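PDB 3HKM: Os03g0854200 protein from Oryza sativa Japonica Group, which binds double-stranded DNA and single-stranded RNA, cleaves DNA hydrolytically and RNA phosphorolytically in vitro, and is a probable component of the exosome core. Local coordinates for residues A31-A42 against N111-A122. Residues are numbered along the deposited sequence; the frame is centred on the assembly and turned at random.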
ATOM      1  N   ALA A  31     -11.632   0.050   4.244  1.00 21.02           N
ATOM      2  CA  ALA A  31     -10.717  -0.444   5.258  1.00 20.28           C
ATOM      3  C   ALA A  31     -10.002   0.734   5.897  1.00 18.18           C
ATOM      4  O   ALA A  31      -9.354   1.504   5.209  1.00 17.15           O
ATOM      5  CB  ALA A  31      -9.700  -1.399   4.636  1.00 18.59           C
ATOM      6  N   ARG A  32     -10.147   0.882   7.207  1.00 16.53           N
ATOM      7  CA  ARG A  32      -9.275   1.765   7.955  1.00 19.29           C
ATOM      8  C   ARG A  32      -8.107   0.918   8.449  1.00 20.36           C
ATOM      9  O   ARG A  32      -8.237   0.138   9.396  1.00 20.68           O
ATOM     10  CB  ARG A  32     -10.006   2.433   9.123  1.00 19.98           C
ATOM     11  CG  ARG A  32      -9.076   2.858  10.263  1.00 22.04           C
ATOM     12  CD  ARG A  32      -9.772   3.727  11.299  1.00 23.65           C
ATOM     13  NE  ARG A  32     -10.172   5.003  10.715  1.00 29.24           N
ATOM     14  CZ  ARG A  32     -10.368   6.126  11.400  1.00 27.21           C
ATOM     15  NH1 ARG A  32     -10.193   6.156  12.707  1.00 27.91           N
ATOM     16  NH2 ARG A  32     -10.731   7.225  10.764  1.00 27.48           N
ATOM     17  N   TRP A  33      -6.968   1.062   7.786  1.00 19.28           N
ATOM     18  CA  TRP A  33      -5.826   0.197   8.038  1.00 18.97           C
ATOM     19  C   TRP A  33      -4.787   0.943   8.886  1.00 20.17           C
ATOM     20  O   TRP A  33      -4.449   2.098   8.600  1.00 17.62           O
ATOM     21  CB  TRP A  33      -5.244  -0.258   6.694  1.00 19.13           C
ATOM     22  CG  TRP A  33      -4.076  -1.168   6.762  1.00 17.54           C
ATOM     23  CD1 TRP A  33      -2.783  -0.820   7.001  1.00 16.80           C
ATOM     24  CD2 TRP A  33      -4.081  -2.586   6.553  1.00 20.06           C
ATOM     25  NE1 TRP A  33      -1.983  -1.932   6.974  1.00 17.98           N
ATOM     26  CE2 TRP A  33      -2.754  -3.031   6.700  1.00 18.22           C
ATOM     27  CE3 TRP A  33      -5.082  -3.525   6.269  1.00 20.27           C
ATOM     28  CZ2 TRP A  33      -2.395  -4.375   6.563  1.00 18.55           C
ATOM     29  CZ3 TRP A  33      -4.722  -4.860   6.132  1.00 19.47           C
ATOM     30  CH2 TRP A  33      -3.392  -5.270   6.282  1.00 18.75           C
ATOM     31  N   ALA A  34      -4.297   0.285   9.936  1.00 16.59           N
ATOM     32  CA  ALA A  34      -3.325   0.906  10.822  1.00 17.33           C
ATOM     33  C   ALA A  34      -2.059   0.073  11.034  1.00 17.46           C
ATOM     34  O   ALA A  34      -2.115  -1.126  11.297  1.00 16.47           O
ATOM     35  CB  ALA A  34      -3.972   1.245  12.160  1.00 18.59           C
ATOM     36  N   GLN A  35      -0.913   0.725  10.905  1.00 16.92           N
ATOM     37  CA  GLN A  35       0.343   0.138  11.329  1.00 19.39           C
ATOM     38  C   GLN A  35       0.991   1.145  12.258  1.00 18.95           C
ATOM     39  O   GLN A  35       1.372   2.230  11.830  1.00 19.32           O
ATOM     40  CB  GLN A  35       1.228  -0.130  10.125  1.00 19.95           C
ATOM     41  CG  GLN A  35       0.507  -0.854   9.019  1.00 17.77           C
ATOM     42  CD  GLN A  35       1.293  -0.863   7.735  1.00 17.00           C
ATOM     43  OE1 GLN A  35       2.373  -0.287   7.655  1.00 22.15           O
ATOM     44  NE2 GLN A  35       0.758  -1.517   6.720  1.00 17.02           N
ATOM     45  N   GLY A  36       1.095   0.802  13.535  1.00 19.09           N
ATOM     46  CA  GLY A  36       1.519   1.777  14.518  1.00 20.09           C
ATOM     47  C   GLY A  36       0.589   2.974  14.446  1.00 21.71           C
ATOM     48  O   GLY A  36      -0.633   2.808  14.355  1.00 21.45           O
ATOM     49  N   ASP A  37       1.160   4.176  14.472  1.00 22.52           N
ATOM     50  CA  ASP A  37       0.367   5.406  14.425  1.00 22.30           C
ATOM     51  C   ASP A  37       0.086   5.842  12.997  1.00 21.43           C
ATOM     52  O   ASP A  37      -0.636   6.808  12.768  1.00 22.97           O
ATOM     53  CB  ASP A  37       1.075   6.545  15.157  1.00 22.45           C
ATOM     54  CG  ASP A  37       0.958   6.438  16.659  1.00 25.22           C
ATOM     55  OD1 ASP A  37       1.432   7.372  17.336  1.00 30.43           O
ATOM     56  OD2 ASP A  37       0.391   5.437  17.161  1.00 23.44           O
ATOM     57  N   THR A  38       0.686   5.154  12.037  1.00 21.42           N
ATOM     58  CA  THR A  38       0.389   5.424  10.637  1.00 20.93           C
ATOM     59  C   THR A  38      -0.925   4.748  10.292  1.00 21.84           C
ATOM     60  O   THR A  38      -1.002   3.511  10.213  1.00 20.90           O
ATOM     61  CB  THR A  38       1.486   4.898   9.706  1.00 21.43           C
ATOM     62  OG1 THR A  38       2.678   5.657   9.918  1.00 19.11           O
ATOM     63  CG2 THR A  38       1.060   5.027   8.249  1.00 18.95           C
ATOM     64  N   ILE A  39      -1.962   5.555  10.101  1.00 20.09           N
ATOM     65  CA  ILE A  39      -3.287   5.016   9.825  1.00 22.22           C
ATOM     66  C   ILE A  39      -3.962   5.661   8.613  1.00 22.60           C
ATOM     67  O   ILE A  39      -3.850   6.870   8.385  1.00 21.37           O
ATOM     68  CB  ILE A  39      -4.200   5.021  11.084  1.00 20.03           C
ATOM     69  CG1 ILE A  39      -5.654   5.277  10.693  1.00 20.78           C
ATOM     70  CG2 ILE A  39      -3.703   6.021  12.128  1.00 22.96           C
ATOM     71  CD1 ILE A  39      -6.621   4.915  11.754  1.00 22.30           C
ATOM     72  N   VAL A  40      -4.668   4.828   7.852  1.00 19.26           N
ATOM     73  CA  VAL A  40      -5.221   5.211   6.564  1.00 21.02           C
ATOM     74  C   VAL A  40      -6.644   4.662   6.394  1.00 20.54           C
ATOM     75  O   VAL A  40      -6.964   3.595   6.920  1.00 21.16           O
ATOM     76  CB  VAL A  40      -4.313   4.643   5.443  1.00 23.85           C
ATOM     77  CG1 VAL A  40      -5.135   4.079   4.302  1.00 22.37           C
ATOM     78  CG2 VAL A  40      -3.275   5.681   4.972  1.00 18.52           C
ATOM     79  N   LEU A  41      -7.496   5.388   5.668  1.00 19.58           N
ATOM     80  CA  LEU A  41      -8.824   4.882   5.315  1.00 19.44           C
ATOM     81  C   LEU A  41      -8.973   4.700   3.806  1.00 18.94           C
ATOM     82  O   LEU A  41      -8.810   5.650   3.039  1.00 19.35           O
ATOM     83  CB  LEU A  41      -9.937   5.796   5.844  1.00 21.75           C
ATOM     84  CG  LEU A  41     -11.351   5.497   5.315  1.00 20.89           C
ATOM     85  CD1 LEU A  41     -11.840   4.133   5.800  1.00 21.22           C
ATOM     86  CD2 LEU A  41     -12.346   6.584   5.710  1.00 20.81           C
ATOM     87  N   ALA A  42      -9.293   3.476   3.394  1.00 18.74           N
ATOM     88  CA  ALA A  42      -9.414   3.112   1.977  1.00 19.82           C
ATOM     89  C   ALA A  42     -10.859   2.811   1.559  1.00 19.31           C
ATOM     90  O   ALA A  42     -11.499   1.938   2.123  1.00 19.20           O
ATOM     91  CB  ALA A  42      -8.520   1.908   1.668  1.00 18.90           C
ATOM     92  N   ASN A 111       0.288   9.916  10.144  1.00 21.99           N
ATOM     93  CA  ASN A 111       1.515   9.571   9.448  1.00 20.45           C
ATOM     94  C   ASN A 111       2.692   9.464  10.406  1.00 23.65           C
ATOM     95  O   ASN A 111       3.308  10.469  10.765  1.00 19.81           O
ATOM     96  CB  ASN A 111       1.809  10.576   8.331  1.00 22.12           C
ATOM     97  CG  ASN A 111       3.047  10.217   7.532  1.00 20.89           C
ATOM     98  OD1 ASN A 111       3.667   9.186   7.765  1.00 22.97           O
ATOM     99  ND2 ASN A 111       3.411  11.069   6.586  1.00 20.28           N
ATOM    100  N   ASP A 112       2.976   8.234  10.829  1.00 20.94           N
ATOM    101  CA  ASP A 112       4.172   7.936  11.603  1.00 22.69           C
ATOM    102  C   ASP A 112       5.119   7.055  10.798  1.00 21.78           C
ATOM    103  O   ASP A 112       5.824   6.225  11.366  1.00 22.31           O
ATOM    104  CB  ASP A 112       3.826   7.224  12.915  1.00 21.82           C
ATOM    105  CG  ASP A 112       5.027   7.090  13.828  1.00 23.07           C
ATOM    106  OD1 ASP A 112       5.001   6.267  14.760  1.00 24.86           O
ATOM    107  OD2 ASP A 112       6.018   7.803  13.593  1.00 25.69           O
ATOM    108  N   GLY A 113       5.117   7.213   9.478  1.00 20.28           N
ATOM    109  CA  GLY A 113       6.059   6.494   8.634  1.00 20.34           C
ATOM    110  C   GLY A 113       5.457   5.339   7.854  1.00 20.24           C
ATOM    111  O   GLY A 113       4.369   4.867   8.185  1.00 17.96           O
ATOM    112  N   SER A 114       6.190   4.885   6.833  1.00 20.19           N
ATOM    113  CA  SER A 114       5.742   3.860   5.881  1.00 17.96           C
ATOM    114  C   SER A 114       4.324   4.128   5.365  1.00 17.94           C
ATOM    115  O   SER A 114       3.490   3.225   5.315  1.00 16.24           O
ATOM    116  CB  SER A 114       5.855   2.457   6.487  1.00 17.97           C
ATOM    117  OG  SER A 114       7.208   2.085   6.654  1.00 17.69           O
ATOM    118  N   LEU A 115       4.064   5.373   4.975  1.00 19.46           N
ATOM    119  CA  LEU A 115       2.724   5.797   4.565  1.00 19.30           C
ATOM    120  C   LEU A 115       2.262   5.186   3.239  1.00 18.07           C
ATOM    121  O   LEU A 115       1.101   4.810   3.093  1.00 18.65           O
ATOM    122  CB  LEU A 115       2.641   7.325   4.493  1.00 19.04           C
ATOM    123  CG  LEU A 115       1.231   7.874   4.263  1.00 20.90           C
ATOM    124  CD1 LEU A 115       0.285   7.392   5.358  1.00 20.26           C
ATOM    125  CD2 LEU A 115       1.236   9.398   4.178  1.00 21.04           C
ATOM    126  N   LEU A 116       3.162   5.088   2.271  1.00 17.31           N
ATOM    127  CA  LEU A 116       2.786   4.533   0.978  1.00 17.95           C
ATOM    128  C   LEU A 116       2.587   3.009   1.080  1.00 18.74           C
ATOM    129  O   LEU A 116       1.607   2.468   0.547  1.00 17.14           O
ATOM    130  CB  LEU A 116       3.813   4.913  -0.091  1.00 18.49           C
ATOM    131  CG  LEU A 116       3.421   4.847  -1.570  1.00 21.01           C
ATOM    132  CD1 LEU A 116       4.247   3.826  -2.328  1.00 20.96           C
ATOM    133  CD2 LEU A 116       1.920   4.621  -1.764  1.00 20.70           C
ATOM    134  N   PRO A 117       3.508   2.308   1.763  1.00 16.73           N
ATOM    135  CA  PRO A 117       3.258   0.880   1.991  1.00 17.02           C
ATOM    136  C   PRO A 117       1.974   0.641   2.790  1.00 16.29           C
ATOM    137  O   PRO A 117       1.249  -0.313   2.511  1.00 17.88           O
ATOM    138  CB  PRO A 117       4.482   0.440   2.798  1.00 16.49           C
ATOM    139  CG  PRO A 117       5.554   1.355   2.368  1.00 17.48           C
ATOM    140  CD  PRO A 117       4.872   2.692   2.166  1.00 17.84           C
ATOM    141  N   CYS A 118       1.690   1.496   3.767  1.00 16.11           N
ATOM    142  CA  CYS A 118       0.461   1.364   4.541  1.00 17.08           C
ATOM    143  C   CYS A 118      -0.766   1.584   3.650  1.00 19.28           C
ATOM    144  O   CYS A 118      -1.713   0.781   3.669  1.00 17.95           O
ATOM    145  CB  CYS A 118       0.446   2.345   5.714  1.00 17.92           C
ATOM    146  SG  CYS A 118      -1.047   2.272   6.749  1.00 21.08           S
ATOM    147  N   ALA A 119      -0.743   2.667   2.869  1.00 16.70           N
ATOM    148  CA  ALA A 119      -1.849   2.990   1.966  1.00 16.90           C
ATOM    149  C   ALA A 119      -2.079   1.883   0.945  1.00 17.83           C
ATOM    150  O   ALA A 119      -3.214   1.582   0.593  1.00 19.16           O
ATOM    151  CB  ALA A 119      -1.594   4.320   1.266  1.00 18.57           C
ATOM    152  N   ILE A 120      -0.992   1.279   0.476  1.00 15.91           N
ATOM    153  CA  ILE A 120      -1.056   0.136  -0.427  1.00 16.90           C
ATOM    154  C   ILE A 120      -1.801  -1.063   0.184  1.00 16.54           C
ATOM    155  O   ILE A 120      -2.755  -1.575  -0.394  1.00 16.54           O
ATOM    156  CB  ILE A 120       0.371  -0.267  -0.887  1.00 16.02           C
ATOM    157  CG1 ILE A 120       0.952   0.844  -1.780  1.00 17.70           C
ATOM    158  CG2 ILE A 120       0.352  -1.605  -1.625  1.00 13.88           C
ATOM    159  CD1 ILE A 120       2.295   0.516  -2.397  1.00 17.33           C
ATOM    160  N   ASN A 121      -1.350  -1.510   1.350  1.00 16.82           N
ATOM    161  CA  ASN A 121      -1.992  -2.609   2.068  1.00 17.73           C
ATOM    162  C   ASN A 121      -3.462  -2.331   2.371  1.00 17.39           C
ATOM    163  O   ASN A 121      -4.321  -3.202   2.218  1.00 17.11           O
ATOM    164  CB  ASN A 121      -1.257  -2.865   3.379  1.00 18.07           C
ATOM    165  CG  ASN A 121       0.178  -3.287   3.167  1.00 16.33           C
ATOM    166  OD1 ASN A 121       1.068  -2.878   3.907  1.00 18.83           O
ATOM    167  ND2 ASN A 121       0.410  -4.104   2.155  1.00 15.50           N
ATOM    168  N   ALA A 122      -3.730  -1.116   2.835  1.00 17.35           N
ATOM    169  CA  ALA A 122      -5.085  -0.655   3.106  1.00 16.80           C
ATOM    170  C   ALA A 122      -5.985  -0.839   1.890  1.00 17.44           C
ATOM    171  O   ALA A 122      -7.129  -1.276   2.003  1.00 16.11           O
ATOM    172  CB  ALA A 122      -5.047   0.804   3.504  1.00 17.25           C
TER
HETATM  173  O   HOH W   1       3.863   3.978  14.745  1.00 21.57           O
HETATM  174  O   HOH W   2       4.258   7.982  17.293  1.00 29.17           O
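Trp33 packs against the last turn of helix segment 115-122, one face of its indole on Asn121 and Ala122. Asn121 CB sits above that face near its rim, a CH-pi contact 4.0 Å from the centroid of the five-membered ring, whereas Cys118 SG comes to the edge, 3.6 Å from Trp33 CD1. The tryptophan reaches this position because its CG stands anti to the backbone N (chi1 -179°). Ala122 CB nests between the side chains of Trp33 and Val40 on the face of the hairpin, 3.4 Å from both Trp33 CB and Val40 CG1, the latter tighter than ordinary van der Waals contact. Val40 CG2 meets Leu115 CD1 one helical turn before Ala119. Cutting Trp33 back to an alanine is likely to leave Cys118 SG and Asn121 CB without their aromatic neighbour and to open a gap beside the helix.

At the turn end, Thr38 carries the polar part of the contact. Its OG1 donates to a lone pair of Gly113 O, in the carbonyl plane, at 2.5 Å, and accepts from Asp112 N at 2.7 Å through a bent bond (131°). CG2, anti to the backbone N, is turned instead onto Leu115 CD1 and Cys118 CB. Behind this grip, Asn111 OD1 accepts from Gly113 N in an Asx turn that shapes the loop, and Arg15 binds the carbonyls of Asp112 and Gly113. A type II' turn joins the antiparallel strands and brings Asp37 near Asp112; water 1 bridges Asp37 N and Asp112 OD1.

Within the RNase PH fold, the contact packs one face of the mixed sheet against helix 115-130, with Phe225 also meeting the Trp33 ring. The small Ala122 thus lets helix and hairpin approach closely while Trp33 and Val40 flank it, and one buried hydroxyl, used as both donor and acceptor, ties the loop before the helix to the strand.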